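Phosphoribulokinase (Rhodobacter sphaeroides, PDB 1A7J) catalyses the ATP-dependent phosphorylation of D-ribulose 5-phosphate to D-ribulose 1,5-bisphosphate in the Calvin cycle. Local coordinates at residues 207-212 against 230-235. Sequence-based numbering, arbitrary orientation.
Sequences QRVPVV and VVVIRF
V209 and Q207 pair with V230 and V232 as two antiparallel hydrogen-bonded pairs, and R208 faces V231 in the non-hydrogen-bonded pair between them. Four backbone bonds hold the strands. V209 N donates to V230 O at 2.7 Å, and V230 N returns to V209 O at 2.8 Å. Q207 N donates to V232 O at 2.8 Å, and V232 N donates to Q207 O at 3.0 Å. Q207 O also takes a CA-H...O contact from V231 CA at 3.2 Å.

The closest side-chain packing lies on the partly exposed face with Q207, V209, V230 and V232. V209 CG2 lies 3.8 Å from V232 CG2, a diagonal contact between the two pairs. CG1 of V209 is anti to the backbone N (chi1 -157°), which puts CG2 beside that N and against V232 CG2. V230 CG2 packs on V209 CB at 4.0 Å. The Q207 side chain is looser here, with only its CB near V232.

The other face is the inner one. V231 is buried there, against F206 and L268 of helix 268-284. R208 meets it more loosely and is partly exposed. V231 CG2 stands 3.9 Å above one face of the R208 guanidinium, toward the rim. R208 NE is hydrogen-bonded to S229 OG, which probably limits rotation of the guanidinium.

The pair belongs to the antiparallel half of the mixed central sheet of this P-loop kinase fold. Strand 204-210 runs beside parallel strand 150-156. Four backbone bonds set the register, the valines add apolar packing, and R208 is tethered near T20 of the predicted ATP site.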
ATOM      1  N   GLN A 207      -9.669  -0.988  -6.531  1.00 12.35           N
ATOM      2  CA  GLN A 207      -9.578  -2.453  -6.436  1.00  9.55           C
ATOM      3  C   GLN A 207      -9.348  -3.117  -7.781  1.00  9.39           C
ATOM      4  O   GLN A 207     -10.148  -2.959  -8.677  1.00 14.96           O
ATOM      5  CB  GLN A 207     -10.840  -3.053  -5.800  1.00  9.58           C
ATOM      6  CG  GLN A 207     -10.638  -4.502  -5.364  1.00  6.52           C
ATOM      7  CD  GLN A 207     -11.914  -5.191  -4.953  1.00  8.85           C
ATOM      8  OE1 GLN A 207     -13.005  -4.753  -5.295  1.00 14.27           O
ATOM      9  NE2 GLN A 207     -11.785  -6.286  -4.232  1.00  8.41           N
ATOM     10  N   ARG A 208      -8.243  -3.842  -7.917  1.00 10.69           N
ATOM     11  CA  ARG A 208      -7.818  -4.402  -9.181  1.00  6.63           C
ATOM     12  C   ARG A 208      -8.465  -5.756  -9.370  1.00  5.73           C
ATOM     13  O   ARG A 208      -8.200  -6.681  -8.621  1.00 11.52           O
ATOM     14  CB  ARG A 208      -6.295  -4.518  -9.199  1.00 18.03           C
ATOM     15  CG  ARG A 208      -5.732  -4.993 -10.524  1.00 32.20           C
ATOM     16  CD  ARG A 208      -4.555  -4.136 -10.989  1.00 46.65           C
ATOM     17  NE  ARG A 208      -4.733  -3.672 -12.375  1.00 43.89           N
ATOM     18  CZ  ARG A 208      -4.087  -2.637 -12.916  1.00 46.31           C
ATOM     19  NH1 ARG A 208      -3.038  -2.104 -12.305  1.00 48.45           N
ATOM     20  NH2 ARG A 208      -4.448  -2.171 -14.098  1.00 38.27           N
ATOM     21  N   VAL A 209      -9.328  -5.862 -10.366  1.00  8.79           N
ATOM     22  CA  VAL A 209     -10.148  -7.052 -10.569  1.00  9.51           C
ATOM     23  C   VAL A 209      -9.851  -7.663 -11.935  1.00 15.06           C
ATOM     24  O   VAL A 209     -10.167  -7.042 -12.946  1.00 25.25           O
ATOM     25  CB  VAL A 209     -11.616  -6.681 -10.598  1.00  8.87           C
ATOM     26  CG1 VAL A 209     -12.447  -7.853 -10.252  1.00  8.93           C
ATOM     27  CG2 VAL A 209     -11.878  -5.544  -9.686  1.00 11.08           C
ATOM     28  N   PRO A 210      -9.362  -8.920 -12.011  1.00 16.45           N
ATOM     29  CA  PRO A 210      -9.055  -9.418 -13.344  1.00 11.51           C
ATOM     30  C   PRO A 210     -10.311  -9.837 -14.055  1.00 10.51           C
ATOM     31  O   PRO A 210     -11.136 -10.554 -13.504  1.00  7.33           O
ATOM     32  CB  PRO A 210      -8.172 -10.620 -13.079  1.00  5.77           C
ATOM     33  CG  PRO A 210      -7.609 -10.380 -11.807  1.00 11.63           C
ATOM     34  CD  PRO A 210      -8.716  -9.770 -11.011  1.00 17.06           C
ATOM     35  N   VAL A 211     -10.357  -9.574 -15.343  1.00 14.77           N
ATOM     36  CA  VAL A 211     -11.475 -10.008 -16.122  1.00 12.75           C
ATOM     37  C   VAL A 211     -10.979 -11.173 -16.976  1.00 13.35           C
ATOM     38  O   VAL A 211     -11.475 -11.445 -18.070  1.00 17.41           O
ATOM     39  CB  VAL A 211     -12.019  -8.814 -16.915  1.00 11.25           C
ATOM     40  CG1 VAL A 211     -11.323  -8.668 -18.225  1.00 11.91           C
ATOM     41  CG2 VAL A 211     -13.469  -8.951 -17.085  1.00 15.29           C
ATOM     42  N   VAL A 212     -10.011 -11.901 -16.420  1.00  7.43           N
ATOM     43  CA  VAL A 212      -9.697 -13.234 -16.902  1.00  5.38           C
ATOM     44  C   VAL A 212      -9.759 -14.251 -15.781  1.00  7.62           C
ATOM     45  O   VAL A 212      -9.846 -13.895 -14.606  1.00  9.13           O
ATOM     46  CB  VAL A 212      -8.326 -13.290 -17.519  1.00  7.39           C
ATOM     47  CG1 VAL A 212      -8.238 -12.314 -18.635  1.00  5.76           C
ATOM     48  CG2 VAL A 212      -7.280 -12.997 -16.475  1.00  4.40           C
ATOM     49  N   VAL A 230     -10.065  -4.894 -14.682  1.00 16.77           N
ATOM     50  CA  VAL A 230     -10.648  -3.563 -14.411  1.00  9.79           C
ATOM     51  C   VAL A 230     -10.375  -3.132 -12.991  1.00  8.47           C
ATOM     52  O   VAL A 230     -10.114  -3.960 -12.123  1.00 18.74           O
ATOM     53  CB  VAL A 230     -12.199  -3.479 -14.603  1.00 10.21           C
ATOM     54  CG1 VAL A 230     -12.583  -3.663 -16.046  1.00  7.04           C
ATOM     55  CG2 VAL A 230     -12.888  -4.485 -13.721  1.00 16.66           C
ATOM     56  N   VAL A 231     -10.478  -1.832 -12.757  1.00  7.68           N
ATOM     57  CA  VAL A 231     -10.281  -1.259 -11.440  1.00  5.52           C
ATOM     58  C   VAL A 231     -11.558  -0.572 -11.019  1.00  7.21           C
ATOM     59  O   VAL A 231     -12.155   0.169 -11.792  1.00 11.51           O
ATOM     60  CB  VAL A 231      -9.132  -0.230 -11.434  1.00  3.70           C
ATOM     61  CG1 VAL A 231      -8.899   0.268 -10.045  1.00  2.43           C
ATOM     62  CG2 VAL A 231      -7.861  -0.854 -11.960  1.00  7.48           C
ATOM     63  N   VAL A 232     -12.053  -0.968  -9.859  1.00 10.28           N
ATOM     64  CA  VAL A 232     -13.193  -0.319  -9.229  1.00 10.81           C
ATOM     65  C   VAL A 232     -12.640   0.786  -8.349  1.00 12.28           C
ATOM     66  O   VAL A 232     -11.801   0.522  -7.494  1.00 17.21           O
ATOM     67  CB  VAL A 232     -13.941  -1.302  -8.313  1.00  5.23           C
ATOM     68  CG1 VAL A 232     -15.181  -0.692  -7.805  1.00  2.00           C
ATOM     69  CG2 VAL A 232     -14.240  -2.596  -9.064  1.00  5.57           C
ATOM     70  N   ILE A 233     -13.086   2.021  -8.549  1.00  9.92           N
ATOM     71  CA  ILE A 233     -12.642   3.103  -7.686  1.00  3.95           C
ATOM     72  C   ILE A 233     -13.831   3.560  -6.883  1.00  7.13           C
ATOM     73  O   ILE A 233     -14.764   4.102  -7.438  1.00  8.56           O
ATOM     74  CB  ILE A 233     -12.097   4.268  -8.489  1.00  2.00           C
ATOM     75  CG1 ILE A 233     -11.109   3.762  -9.524  1.00  2.00           C
ATOM     76  CG2 ILE A 233     -11.374   5.217  -7.575  1.00  9.39           C
ATOM     77  CD1 ILE A 233     -10.921   4.717 -10.670  1.00  2.62           C
ATOM     78  N   ARG A 234     -13.894   3.141  -5.626  1.00  8.77           N
ATOM     79  CA  ARG A 234     -14.974   3.551  -4.749  1.00 10.85           C
ATOM     80  C   ARG A 234     -14.577   4.672  -3.794  1.00 11.28           C
ATOM     81  O   ARG A 234     -13.589   4.538  -3.072  1.00  8.12           O
ATOM     82  CB  ARG A 234     -15.474   2.371  -3.943  1.00  7.62           C
ATOM     83  CG  ARG A 234     -16.880   2.597  -3.473  1.00 22.05           C
ATOM     84  CD  ARG A 234     -17.263   1.741  -2.319  1.00 18.65           C
ATOM     85  NE  ARG A 234     -16.400   2.011  -1.198  1.00 17.99           N
ATOM     86  CZ  ARG A 234     -16.817   2.216   0.033  1.00 16.63           C
ATOM     87  NH1 ARG A 234     -18.084   2.010   0.375  1.00 23.31           N
ATOM     88  NH2 ARG A 234     -15.927   2.568   0.936  1.00 19.58           N
ATOM     89  N   PHE A 235     -15.376   5.745  -3.781  1.00  9.35           N
ATOM     90  CA  PHE A 235     -15.217   6.851  -2.841  1.00  7.01           C
ATOM     91  C   PHE A 235     -16.059   6.656  -1.581  1.00 10.46           C
ATOM     92  O   PHE A 235     -17.287   6.663  -1.643  1.00 12.18           O
ATOM     93  CB  PHE A 235     -15.605   8.182  -3.484  1.00  2.00           C
ATOM     94  CG  PHE A 235     -14.811   8.525  -4.708  1.00 12.20           C
ATOM     95  CD1 PHE A 235     -14.902   7.742  -5.859  1.00 14.16           C
ATOM     96  CD2 PHE A 235     -13.947   9.610  -4.712  1.00 17.71           C
ATOM     97  CE1 PHE A 235     -14.141   8.033  -6.985  1.00  8.48           C
ATOM     98  CE2 PHE A 235     -13.175   9.903  -5.841  1.00 14.60           C
ATOM     99  CZ  PHE A 235     -13.274   9.109  -6.968  1.00 10.45           C
TER